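Local coordinates for LYND (Lyngbya aestuarii, PDB 4V1T), which probably uses ATP to cyclodehydrate cysteine side chains of a cyanobactin precursor peptide to thiazolines, at residues P113-P118 and S149-N154; E551-A556 and G736-W741; K301-I306 and I359-G364; S616-I621 and E667-H672. One frame throughout, in Å; residues are numbered along the deposited sequence.

Contact 1 (P113-P118 and S149-N154)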
loop_
_atom_site.group_PDB
_atom_site.type_symbol
_atom_site.label_atom_id
_atom_site.label_comp_id
_atom_site.label_asym_id
_atom_site.label_seq_id
_atom_site.Cartn_x
_atom_site.Cartn_y
_atom_site.Cartn_z
ATOM N N PRO B 113 -31.254 -21.510 -12.839
ATOM C CA PRO B 113 -32.096 -20.380 -12.469
ATOM C C PRO B 113 -31.682 -19.752 -11.135
ATOM O O PRO B 113 -31.059 -20.404 -10.293
ATOM C CB PRO B 113 -33.496 -20.990 -12.383
ATOM C CG PRO B 113 -33.279 -22.430 -12.106
ATOM C CD PRO B 113 -31.953 -22.802 -12.704
ATOM N N VAL B 114 -32.046 -18.485 -10.967
ATOM C CA VAL B 114 -31.740 -17.705 -9.772
ATOM C C VAL B 114 -33.043 -17.112 -9.211
ATOM O O VAL B 114 -34.032 -16.973 -9.939
ATOM C CB VAL B 114 -30.722 -16.599 -10.130
ATOM C CG1 VAL B 114 -30.891 -15.344 -9.294
ATOM C CG2 VAL B 114 -29.304 -17.138 -10.007
ATOM N N THR B 115 -33.053 -16.787 -7.918
ATOM C CA THR B 115 -34.185 -16.082 -7.316
ATOM C C THR B 115 -33.747 -14.719 -6.817
ATOM O O THR B 115 -32.628 -14.568 -6.316
ATOM C CB THR B 115 -34.822 -16.869 -6.148
ATOM O OG1 THR B 115 -33.851 -17.100 -5.122
ATOM C CG2 THR B 115 -35.372 -18.202 -6.638
ATOM N N LEU B 116 -34.627 -13.732 -6.986
ATOM C CA LEU B 116 -34.426 -12.388 -6.447
ATOM C C LEU B 116 -35.402 -12.159 -5.296
ATOM O O LEU B 116 -36.551 -12.597 -5.358
ATOM C CB LEU B 116 -34.640 -11.316 -7.521
ATOM C CG LEU B 116 -33.893 -11.496 -8.842
ATOM C CD1 LEU B 116 -34.000 -10.225 -9.677
ATOM C CD2 LEU B 116 -32.436 -11.875 -8.633
ATOM N N THR B 117 -34.937 -11.472 -4.253
ATOM C CA THR B 117 -35.760 -11.189 -3.077
ATOM C C THR B 117 -35.491 -9.769 -2.571
ATOM O O THR B 117 -34.402 -9.480 -2.098
ATOM C CB THR B 117 -35.482 -12.188 -1.931
ATOM O OG1 THR B 117 -35.461 -13.533 -2.441
ATOM C CG2 THR B 117 -36.549 -12.070 -0.842
ATOM N N PRO B 118 -36.481 -8.873 -2.677
ATOM C CA PRO B 118 -36.274 -7.546 -2.092
ATOM C C PRO B 118 -36.462 -7.526 -0.579
ATOM O O PRO B 118 -37.149 -8.368 -0.016
ATOM C CB PRO B 118 -37.356 -6.703 -2.762
ATOM C CG PRO B 118 -38.473 -7.680 -2.981
ATOM C CD PRO B 118 -37.790 -8.978 -3.348
ATOM N N SER B 149 -38.376 -25.182 -3.742
ATOM C CA SER B 149 -37.231 -26.044 -4.043
ATOM C C SER B 149 -35.947 -25.219 -4.165
ATOM O O SER B 149 -35.998 -24.048 -4.513
ATOM C CB SER B 149 -37.467 -26.843 -5.330
ATOM O OG SER B 149 -37.592 -25.990 -6.447
ATOM N N PRO B 150 -34.788 -25.834 -3.896
ATOM C CA PRO B 150 -33.531 -25.076 -3.848
ATOM C C PRO B 150 -33.106 -24.483 -5.188
ATOM O O PRO B 150 -33.479 -25.005 -6.237
ATOM C CB PRO B 150 -32.502 -26.131 -3.402
ATOM C CG PRO B 150 -33.299 -27.297 -2.906
ATOM C CD PRO B 150 -34.566 -27.273 -3.684
ATOM N N THR B 151 -32.327 -23.404 -5.142
ATOM C CA THR B 151 -31.690 -22.859 -6.337
ATOM C C THR B 151 -30.204 -22.682 -6.089
ATOM O O THR B 151 -29.737 -22.815 -4.966
ATOM C CB THR B 151 -32.309 -21.511 -6.768
ATOM O OG1 THR B 151 -32.071 -20.515 -5.764
ATOM C CG2 THR B 151 -33.810 -21.669 -6.995
ATOM N N ALA B 152 -29.462 -22.373 -7.142
ATOM C CA ALA B 152 -28.032 -22.191 -7.030
ATOM C C ALA B 152 -27.668 -20.875 -6.360
ATOM O O ALA B 152 -26.566 -20.729 -5.839
ATOM C CB ALA B 152 -27.399 -22.263 -8.403
ATOM N N LEU B 153 -28.579 -19.909 -6.380
ATOM C CA LEU B 153 -28.315 -18.621 -5.751
ATOM C C LEU B 153 -29.573 -17.799 -5.528
ATOM O O LEU B 153 -30.364 -17.593 -6.448
ATOM C CB LEU B 153 -27.338 -17.819 -6.595
ATOM C CG LEU B 153 -26.840 -16.517 -5.978
ATOM C CD1 LEU B 153 -25.888 -16.805 -4.828
ATOM C CD2 LEU B 153 -26.176 -15.659 -7.029
ATOM N N ASN B 154 -29.755 -17.333 -4.298
ATOM C CA ASN B 154 -30.790 -16.345 -3.997
ATOM C C ASN B 154 -30.136 -14.975 -3.879
ATOM O O ASN B 154 -29.222 -14.789 -3.082
ATOM C CB ASN B 154 -31.534 -16.708 -2.708
ATOM C CG ASN B 154 -32.676 -15.753 -2.395
ATOM O OD1 ASN B 154 -33.362 -15.257 -3.291
ATOM N ND2 ASN B 154 -32.877 -15.484 -1.115
HETATM O O HOH W 1 -30.541 -23.061 -9.782
#
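A parallel beta bridge pairs Thr115 on strand 114-118 with Asn154, where a neighbouring strand of the sheet begins. Their CA atoms lie 4.8 Å apart. Thr115 N donates to Leu153 O at 3.2 Å, a nearly straight bond (169°). The pairing runs on past the segments through backbone bonds of Thr115 and Thr117 to Val155. It joins two parallel strands of a mixed sheet. The chain between them passes through helix 124-135, which lies against Leu116, and through strand 141-142 on the far side of 114-118. Thr115 and Asn154 put their side chains on the same face of this sheet. With CG anti to the backbone N (chi1 -177°), the end of the Asn154 side chain reaches across to strand 114-118, meeting the side chains of Thr115 and Thr117 at about a right angle. Thr115 CG2 also meets Thr151 CG2 at 3.8 Å. Val114 and Leu153 lie side by side and point the same way, with CG2 of Val114 4.0 Å from CB of Leu153. Leu153 also packs on Ile264 and Trp267 of helix 250-275. Next to the bridge, at the start of the strand, a water donates to Pro113 O and accepts from Ala152 N.

Contact 2 (E551-A556 and G736-W741). With PO4 (phosphate ion), chain P.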
loop_
_atom_site.group_PDB
_atom_site.type_symbol
_atom_site.label_atom_id
_atom_site.label_comp_id
_atom_site.label_asym_id
_atom_site.label_seq_id
_atom_site.Cartn_x
_atom_site.Cartn_y
_atom_site.Cartn_z
ATOM N N GLU B 551 5.470 0.914 33.906
ATOM C CA GLU B 551 5.524 2.276 33.382
ATOM C C GLU B 551 4.588 3.194 34.155
ATOM O O GLU B 551 4.999 4.254 34.607
ATOM C CB GLU B 551 5.155 2.291 31.895
ATOM C CG GLU B 551 4.985 3.670 31.264
ATOM C CD GLU B 551 4.203 3.603 29.968
ATOM O OE1 GLU B 551 4.503 2.730 29.128
ATOM O OE2 GLU B 551 3.272 4.409 29.801
ATOM N N ARG B 552 3.332 2.780 34.303
ATOM C CA ARG B 552 2.317 3.625 34.944
ATOM C C ARG B 552 2.610 3.777 36.432
ATOM O O ARG B 552 2.433 4.862 36.995
ATOM C CB ARG B 552 0.906 3.065 34.787
ATOM C CG ARG B 552 0.591 2.395 33.480
ATOM C CD ARG B 552 0.513 3.329 32.304
ATOM N NE ARG B 552 -0.536 2.886 31.386
ATOM C CZ ARG B 552 -0.678 3.287 30.136
ATOM N NH1 ARG B 552 0.183 4.126 29.594
ATOM N NH2 ARG B 552 -1.679 2.817 29.416
ATOM N N ASP B 553 3.036 2.675 37.053
ATOM C CA ASP B 553 3.416 2.668 38.456
ATOM C C ASP B 553 4.538 3.674 38.680
ATOM O O ASP B 553 4.454 4.508 39.579
ATOM C CB ASP B 553 3.837 1.264 38.897
ATOM C CG ASP B 553 4.180 1.190 40.364
ATOM O OD1 ASP B 553 5.343 1.493 40.715
ATOM O OD2 ASP B 553 3.295 0.814 41.167
ATOM N N GLY B 554 5.569 3.603 37.840
ATOM C CA GLY B 554 6.687 4.528 37.914
ATOM C C GLY B 554 6.269 5.978 37.761
ATOM O O GLY B 554 6.743 6.853 38.498
ATOM N N VAL B 555 5.381 6.235 36.802
ATOM C CA VAL B 555 4.882 7.582 36.573
ATOM C C VAL B 555 4.091 8.043 37.789
ATOM O O VAL B 555 4.266 9.170 38.264
ATOM C CB VAL B 555 4.008 7.667 35.299
ATOM C CG1 VAL B 555 3.307 9.023 35.204
ATOM C CG2 VAL B 555 4.854 7.450 34.053
ATOM N N ALA B 556 3.234 7.167 38.297
ATOM C CA ALA B 556 2.384 7.510 39.446
ATOM C C ALA B 556 3.225 7.962 40.635
ATOM O O ALA B 556 2.937 8.979 41.251
ATOM C CB ALA B 556 1.514 6.327 39.837
ATOM N N GLY B 736 -1.959 -4.012 43.196
ATOM C CA GLY B 736 -1.087 -3.207 44.041
ATOM C C GLY B 736 -0.330 -2.162 43.237
ATOM O O GLY B 736 -0.092 -1.055 43.708
ATOM N N MET B 737 0.045 -2.503 42.010
ATOM C CA MET B 737 0.771 -1.561 41.163
ATOM C C MET B 737 -0.147 -0.436 40.737
ATOM O O MET B 737 -1.323 -0.648 40.471
ATOM C CB MET B 737 1.380 -2.271 39.954
ATOM C CG MET B 737 2.534 -3.192 40.351
ATOM S SD MET B 737 3.397 -3.936 38.963
ATOM C CE MET B 737 4.323 -2.534 38.360
ATOM N N ARG B 738 0.409 0.767 40.677
ATOM C CA ARG B 738 -0.383 1.978 40.542
ATOM C C ARG B 738 -0.632 2.401 39.093
ATOM O O ARG B 738 0.241 2.274 38.226
ATOM C CB ARG B 738 0.300 3.125 41.295
ATOM C CG ARG B 738 0.891 2.738 42.644
ATOM C CD ARG B 738 -0.157 2.168 43.578
ATOM N NE ARG B 738 -1.161 3.165 43.922
ATOM C CZ ARG B 738 -1.855 3.192 45.049
ATOM N NH1 ARG B 738 -1.664 2.275 45.979
ATOM N NH2 ARG B 738 -2.741 4.152 45.246
ATOM N N HIS B 739 -1.837 2.910 38.853
ATOM C CA HIS B 739 -2.165 3.608 37.623
ATOM C C HIS B 739 -1.703 5.043 37.809
ATOM O O HIS B 739 -1.630 5.508 38.941
ATOM C CB HIS B 739 -3.674 3.531 37.356
ATOM C CG HIS B 739 -4.054 3.712 35.917
ATOM N ND1 HIS B 739 -5.142 3.082 35.357
ATOM C CD2 HIS B 739 -3.499 4.446 34.926
ATOM C CE1 HIS B 739 -5.246 3.423 34.086
ATOM N NE2 HIS B 739 -4.257 4.246 33.798
ATOM N N PHE B 740 -1.368 5.741 36.727
ATOM C CA PHE B 740 -0.986 7.149 36.836
ATOM C C PHE B 740 -2.194 8.083 36.879
ATOM O O PHE B 740 -2.068 9.291 36.675
ATOM C CB PHE B 740 -0.027 7.558 35.703
ATOM C CG PHE B 740 -0.593 7.423 34.304
ATOM C CD1 PHE B 740 -1.678 8.179 33.888
ATOM C CD2 PHE B 740 0.033 6.612 33.377
ATOM C CE1 PHE B 740 -2.161 8.078 32.595
ATOM C CE2 PHE B 740 -0.447 6.512 32.077
ATOM C CZ PHE B 740 -1.545 7.239 31.688
ATOM N N TRP B 741 -3.360 7.516 37.166
ATOM C CA TRP B 741 -4.566 8.296 37.417
ATOM C C TRP B 741 -4.648 8.619 38.908
ATOM O O TRP B 741 -3.917 8.037 39.711
ATOM C CB TRP B 741 -5.806 7.520 36.952
ATOM C CG TRP B 741 -5.862 7.298 35.459
ATOM C CD1 TRP B 741 -5.082 7.894 34.509
ATOM C CD2 TRP B 741 -6.759 6.433 34.756
ATOM N NE1 TRP B 741 -5.436 7.448 33.252
ATOM C CE2 TRP B 741 -6.462 6.550 33.380
ATOM C CE3 TRP B 741 -7.785 5.569 35.155
ATOM C CZ2 TRP B 741 -7.151 5.830 32.406
ATOM C CZ3 TRP B 741 -8.468 4.855 34.183
ATOM C CH2 TRP B 741 -8.150 4.993 32.827
HETATM P P PO4 P . -1.135 3.933 25.608
HETATM O O1 PO4 P . -1.913 4.775 26.605
HETATM O O2 PO4 P . -1.268 2.473 25.956
HETATM O O3 PO4 P . 0.316 4.354 25.644
HETATM O O4 PO4 P . -1.744 4.151 24.237
#
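Arg552 and Phe740 meet where helix 538-561 packs on the loop after strand 728-733. CB of Arg552 lies 3.6 Å from Arg738 O and also near Phe740 CD2. From CG, the chain bends at chi2 (-70°) and again at chi3, which brings CD within 3.3 Å of Phe740 CE2. NE donates to Asn530. At the tip, the guanidinium plane stands 81° from the ring plane, and Phe740 CZ lies over one guanidinium face, offset toward its rim. NH1 makes a salt bridge with OE2 of Glu551 at 3.1 Å, the hydrogen bond within it being weak. NH2 makes a weak, long bond to O1 of a phosphate ion, 3.4 Å away near the guanidinium plane. That ion probably came from the crystallisation liquor. On the next residue of the helix, OD2 of Asp553 uses its anti lone pair to accept from Arg738 N at 2.9 Å. OD1 of Asp553 forms a salt bridge with Arg748. Phe740 CB also packs on Val555 CG1, 3.7 Å away. The guanidinium of Arg738 leads away, to the carbonyls of Arg743 and Gly745. The Arg552 side chain is about 4 Å from a bound magnesium ion and about 5 Å from ADP, nearest atoms. Phe740, Asn530 and the Glu551 carboxylate together fix the guanidinium beside the nucleotide site, where it may help to balance phosphate charge.

Contact 3 (K301-I306 and I359-G364)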
loop_
_atom_site.group_PDB
_atom_site.type_symbol
_atom_site.label_atom_id
_atom_site.label_comp_id
_atom_site.label_asym_id
_atom_site.label_seq_id
_atom_site.Cartn_x
_atom_site.Cartn_y
_atom_site.Cartn_z
ATOM N N LYS B 301 -13.399 -0.311 -2.985
ATOM C CA LYS B 301 -12.735 -1.056 -1.919
ATOM C C LYS B 301 -13.263 -2.489 -1.838
ATOM O O LYS B 301 -14.462 -2.719 -1.997
ATOM C CB LYS B 301 -12.971 -0.369 -0.570
ATOM C CG LYS B 301 -12.046 0.798 -0.257
ATOM C CD LYS B 301 -12.624 1.648 0.879
ATOM C CE LYS B 301 -11.548 2.207 1.800
ATOM N NZ LYS B 301 -11.259 1.297 2.951
ATOM N N SER B 302 -12.357 -3.434 -1.578
ATOM C CA SER B 302 -12.720 -4.815 -1.273
ATOM C C SER B 302 -12.582 -5.048 0.214
ATOM O O SER B 302 -11.567 -4.710 0.807
ATOM C CB SER B 302 -11.837 -5.808 -2.035
ATOM O OG SER B 302 -11.946 -5.591 -3.422
ATOM N N HIS B 303 -13.614 -5.625 0.808
ATOM C CA HIS B 303 -13.662 -5.843 2.255
ATOM C C HIS B 303 -13.820 -7.337 2.554
ATOM O O HIS B 303 -14.800 -7.953 2.143
ATOM C CB HIS B 303 -14.815 -5.047 2.878
ATOM C CG HIS B 303 -14.937 -3.655 2.352
ATOM N ND1 HIS B 303 -14.336 -2.578 2.965
ATOM C CD2 HIS B 303 -15.572 -3.159 1.262
ATOM C CE1 HIS B 303 -14.611 -1.479 2.289
ATOM N NE2 HIS B 303 -15.353 -1.805 1.248
ATOM N N ILE B 304 -12.857 -7.904 3.279
ATOM C CA ILE B 304 -12.855 -9.331 3.583
ATOM C C ILE B 304 -13.766 -9.651 4.766
ATOM O O ILE B 304 -13.576 -9.127 5.851
ATOM C CB ILE B 304 -11.445 -9.846 3.922
ATOM C CG1 ILE B 304 -10.445 -9.509 2.806
ATOM C CG2 ILE B 304 -11.471 -11.358 4.172
ATOM C CD1 ILE B 304 -10.457 -10.474 1.642
ATOM N N LEU B 305 -14.722 -10.543 4.559
ATOM C CA LEU B 305 -15.566 -11.033 5.638
ATOM C C LEU B 305 -14.968 -12.288 6.258
ATOM O O LEU B 305 -14.888 -13.330 5.613
ATOM C CB LEU B 305 -16.980 -11.331 5.130
ATOM C CG LEU B 305 -17.907 -12.019 6.139
ATOM C CD1 LEU B 305 -18.127 -11.128 7.358
ATOM C CD2 LEU B 305 -19.236 -12.382 5.491
ATOM N N ILE B 306 -14.567 -12.185 7.518
ATOM C CA ILE B 306 -14.053 -13.331 8.243
ATOM C C ILE B 306 -15.219 -14.106 8.844
ATOM O O ILE B 306 -16.099 -13.532 9.460
ATOM C CB ILE B 306 -13.063 -12.910 9.355
ATOM C CG1 ILE B 306 -11.724 -12.482 8.751
ATOM C CG2 ILE B 306 -12.791 -14.072 10.319
ATOM C CD1 ILE B 306 -11.725 -11.103 8.152
ATOM N N ILE B 359 -8.333 -3.899 8.349
ATOM C CA ILE B 359 -8.579 -2.478 8.069
ATOM C C ILE B 359 -9.736 -2.335 7.088
ATOM O O ILE B 359 -9.587 -2.586 5.893
ATOM C CB ILE B 359 -7.331 -1.765 7.496
ATOM C CG1 ILE B 359 -6.121 -1.939 8.419
ATOM C CG2 ILE B 359 -7.609 -0.275 7.317
ATOM C CD1 ILE B 359 -4.789 -1.671 7.760
ATOM N N SER B 360 -10.885 -1.936 7.611
ATOM C CA SER B 360 -12.084 -1.749 6.811
ATOM C C SER B 360 -13.202 -1.163 7.655
ATOM O O SER B 360 -13.548 -1.725 8.695
ATOM C CB SER B 360 -12.554 -3.076 6.225
ATOM O OG SER B 360 -13.868 -2.947 5.706
ATOM N N PRO B 361 -13.795 -0.046 7.205
ATOM C CA PRO B 361 -14.907 0.524 7.966
ATOM C C PRO B 361 -16.221 -0.229 7.791
ATOM O O PRO B 361 -17.229 0.173 8.355
ATOM C CB PRO B 361 -15.016 1.942 7.404
ATOM C CG PRO B 361 -14.538 1.824 6.009
ATOM C CD PRO B 361 -13.479 0.753 6.007
ATOM N N VAL B 362 -16.198 -1.321 7.022
ATOM C CA VAL B 362 -17.396 -2.114 6.747
ATOM C C VAL B 362 -17.318 -3.466 7.445
ATOM O O VAL B 362 -18.185 -3.810 8.250
ATOM C CB VAL B 362 -17.577 -2.333 5.228
ATOM C CG1 VAL B 362 -18.798 -3.200 4.938
ATOM C CG2 VAL B 362 -17.680 -0.991 4.514
ATOM N N THR B 363 -16.268 -4.215 7.139
ATOM C CA THR B 363 -16.099 -5.578 7.635
ATOM C C THR B 363 -14.958 -5.699 8.642
ATOM O O THR B 363 -14.743 -6.765 9.226
ATOM C CB THR B 363 -15.804 -6.541 6.465
ATOM O OG1 THR B 363 -16.047 -7.882 6.876
ATOM C CG2 THR B 363 -14.363 -6.398 6.010
ATOM N N GLY B 364 -14.216 -4.610 8.821
ATOM C CA GLY B 364 -13.014 -4.630 9.633
ATOM C C GLY B 364 -13.226 -4.184 11.066
ATOM O O GLY B 364 -14.350 -4.002 11.512
HETATM O O HOH W 2 -15.086 -9.599 9.039
#
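His303 and Ser360 share a hydrogen bond, with ND1 2.8 Å from OG. Either atom could be the donor. OG approaches the ring at its edge, near the ring plane. Val362 comes from another direction. Its CG2 lies over one face of the imidazole, 4.0 Å from the centroid and 17° off the ring normal, a CH-pi contact offset toward the rim. The side chains of His303 and Val362 cross at about a right angle. Thr363 packs beside them, its CG2 near CB of His303. Thr363 OG1 may donate to Ile304 O, 3.0 Å away, but this bond is doubtful because the oxygen's place is unsure. The end of the Lys301 chain comes to the Pro361 ring, NZ 3.8 Å from CD.

His303 belongs to strand 299-304, an outermost strand of the mixed sheet within this chain, so the loop 359-364 packs against side chains at the sheet's border. The loop is shaped by Ser360, whose OG lies anti to the backbone N (chi1 167°). From there it accepts from Val362 N and from Thr363 N, each at 3.1 Å, which makes an ST turn and an ST motif. The same oxygen therefore orders the turn and meets the histidine.

Farther out, His303 NE2 bonds to the hydroxyl of Thr292 on the adjacent strand, so both ring nitrogens have partners. A water accepts from Ile306 N and donates to Thr363 O. Arg210 also binds Thr363 O. Leu305 packs on Leu207 of helix 204-213, and its side chain is about 8 Å from the zinc ion held by Cys203, Cys206, Cys311 and Cys314.

Contact 4 (S616-I621 and E667-H672)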
loop_
_atom_site.group_PDB
_atom_site.type_symbol
_atom_site.label_atom_id
_atom_site.label_comp_id
_atom_site.label_asym_id
_atom_site.label_seq_id
_atom_site.Cartn_x
_atom_site.Cartn_y
_atom_site.Cartn_z
ATOM N N SER B 616 2.849 31.361 22.323
ATOM C CA SER B 616 1.899 31.846 23.323
ATOM C C SER B 616 1.929 30.964 24.575
ATOM O O SER B 616 1.898 31.468 25.693
ATOM C CB SER B 616 0.482 31.894 22.737
ATOM O OG SER B 616 0.070 30.619 22.264
ATOM N N SER B 617 2.008 29.652 24.370
ATOM C CA SER B 617 1.973 28.685 25.466
ATOM C C SER B 617 3.111 27.679 25.354
ATOM O O SER B 617 3.654 27.461 24.268
ATOM C CB SER B 617 0.641 27.952 25.462
ATOM O OG SER B 617 0.460 27.269 24.237
ATOM N N GLU B 618 3.458 27.060 26.479
ATOM C CA GLU B 618 4.602 26.150 26.542
ATOM C C GLU B 618 4.305 24.757 25.984
ATOM O O GLU B 618 5.219 24.045 25.591
ATOM C CB GLU B 618 5.100 26.029 27.977
ATOM C CG GLU B 618 5.750 27.306 28.489
ATOM C CD GLU B 618 6.463 27.112 29.813
ATOM O OE1 GLU B 618 6.613 25.951 30.253
ATOM O OE2 GLU B 618 6.877 28.128 30.412
ATOM N N ARG B 619 3.027 24.387 25.967
ATOM C CA ARG B 619 2.575 23.104 25.436
ATOM C C ARG B 619 3.367 21.964 26.050
ATOM O O ARG B 619 4.029 21.193 25.345
ATOM C CB ARG B 619 2.720 23.056 23.907
ATOM C CG ARG B 619 2.176 24.270 23.174
ATOM C CD ARG B 619 0.792 24.064 22.588
ATOM N NE ARG B 619 0.712 24.743 21.295
ATOM C CZ ARG B 619 -0.416 25.033 20.660
ATOM N NH1 ARG B 619 -1.578 24.719 21.200
ATOM N NH2 ARG B 619 -0.376 25.651 19.489
ATOM N N LEU B 620 3.325 21.878 27.368
ATOM C CA LEU B 620 4.036 20.834 28.074
ATOM C C LEU B 620 3.494 19.489 27.630
ATOM O O LEU B 620 2.309 19.179 27.760
ATOM C CB LEU B 620 3.905 20.984 29.596
ATOM C CG LEU B 620 4.587 22.222 30.177
ATOM C CD1 LEU B 620 4.281 22.344 31.662
ATOM C CD2 LEU B 620 6.090 22.174 29.932
ATOM N N ILE B 621 4.383 18.694 27.079
ATOM C CA ILE B 621 4.017 17.387 26.626
ATOM C C ILE B 621 5.016 16.402 27.190
ATOM O O ILE B 621 6.173 16.724 27.435
ATOM C CB ILE B 621 3.927 17.368 25.088
ATOM C CG1 ILE B 621 2.729 18.240 24.679
ATOM C CG2 ILE B 621 3.747 15.945 24.568
ATOM C CD1 ILE B 621 2.608 18.508 23.233
ATOM N N GLU B 667 -0.559 25.600 31.488
ATOM C CA GLU B 667 0.486 25.202 32.420
ATOM C C GLU B 667 1.889 25.516 31.931
ATOM O O GLU B 667 2.204 25.393 30.748
ATOM C CB GLU B 667 0.381 23.714 32.723
ATOM C CG GLU B 667 -0.905 23.322 33.409
ATOM C CD GLU B 667 -1.216 24.205 34.596
ATOM O OE1 GLU B 667 -0.347 24.332 35.484
ATOM O OE2 GLU B 667 -2.322 24.781 34.627
ATOM N N LYS B 668 2.734 25.896 32.879
ATOM C CA LYS B 668 4.108 26.281 32.606
ATOM C C LYS B 668 5.083 25.406 33.376
ATOM O O LYS B 668 4.718 24.701 34.318
ATOM C CB LYS B 668 4.331 27.749 32.980
ATOM C CG LYS B 668 3.886 28.742 31.922
ATOM C CD LYS B 668 2.987 29.826 32.506
ATOM C CE LYS B 668 2.934 31.058 31.619
ATOM N NZ LYS B 668 2.884 30.721 30.162
ATOM N N LEU B 669 6.341 25.474 32.975
ATOM C CA LEU B 669 7.390 24.692 33.615
ATOM C C LEU B 669 7.573 25.180 35.058
ATOM O O LEU B 669 7.852 24.398 35.964
ATOM C CB LEU B 669 8.690 24.825 32.818
ATOM C CG LEU B 669 9.611 23.627 32.616
ATOM C CD1 LEU B 669 8.889 22.353 32.249
ATOM C CD2 LEU B 669 10.603 23.971 31.525
ATOM N N ALA B 670 7.385 26.477 35.261
ATOM C CA ALA B 670 7.491 27.073 36.589
ATOM C C ALA B 670 6.399 26.592 37.535
ATOM O O ALA B 670 6.520 26.739 38.748
ATOM C CB ALA B 670 7.450 28.584 36.482
ATOM N N ASP B 671 5.328 26.034 36.983
ATOM C CA ASP B 671 4.228 25.513 37.794
ATOM C C ASP B 671 4.475 24.074 38.244
ATOM O O ASP B 671 3.793 23.587 39.141
ATOM C CB ASP B 671 2.913 25.561 37.009
ATOM C CG ASP B 671 2.377 26.966 36.841
ATOM O OD1 ASP B 671 1.998 27.593 37.850
ATOM O OD2 ASP B 671 2.294 27.431 35.689
ATOM N N HIS B 672 5.418 23.390 37.592
ATOM C CA HIS B 672 5.704 21.980 37.868
ATOM C C HIS B 672 7.205 21.701 37.776
ATOM O O HIS B 672 7.672 21.132 36.796
ATOM C CB HIS B 672 4.947 21.088 36.884
ATOM C CG HIS B 672 3.502 21.445 36.738
ATOM N ND1 HIS B 672 2.521 20.946 37.570
ATOM C CD2 HIS B 672 2.872 22.267 35.866
ATOM C CE1 HIS B 672 1.349 21.439 37.212
ATOM N NE2 HIS B 672 1.533 22.249 36.182
HETATM O O HOH W 3 8.134 28.159 32.993
HETATM O O HOH W 4 1.816 26.940 28.584
HETATM O O HOH W 5 1.712 23.206 28.916
#
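The backbones of Glu618 and Lys668 come closest here, with CA atoms 6.1 Å apart, and neither segment forms a strand across the contact. Glu618 bridges the gap. Its chain is extended beyond CG, and OE1 accepts from Leu669 N at 2.8 Å. The bond is bent (136°) and meets the oxygen on the syn side, 33° out of the carboxylate plane. OE2 lies 3.4 Å from CG of Lys668, whose side chain crosses that of Glu618 at about a right angle. A water donates to OE2 and accepts from Ala670 N. Deeper in, Leu620 CD2 meets Leu669 CD1 at 3.6 Å, while its CD1 lies against the backbone of Lys668. Two further waters sit between Glu667 O and the amides of Glu618 and Leu620. His672 NE2 donates to Glu667 OE1 at 2.9 Å, tying the two ends of the segment together, and ND1 bonds to Tyr674 beyond it. Lys668 N also donates to Asp671 OD2. Residues 669-671 form a 3-10 turn just after helix 661-666. At its start the Glu618 carboxylate receives one amide directly and one through a water, joining this turn to the connection between strands 605-612 and 621-626.

From the N terminus, contact 1 comes first. It closes a loop of 30 residues, including helix 124-135, between parallel strands of the mixed sheet. Contact 3 follows and closes a loop of 52 residues from the far border strand of that sheet. Its centre is about 26 Å from that of contact 1. Contacts 2 and 4 both belong to the YcaO part of the chain. Contact 2 ties helix 538-561 to the loop after strand 728-733, 180 residues on. Contact 4 is nested within that span, its nearest atoms about 11 Å from contact 2. It ties the 605-612 to 621-626 connection to the turn after helix 661-666. None of the loops cross.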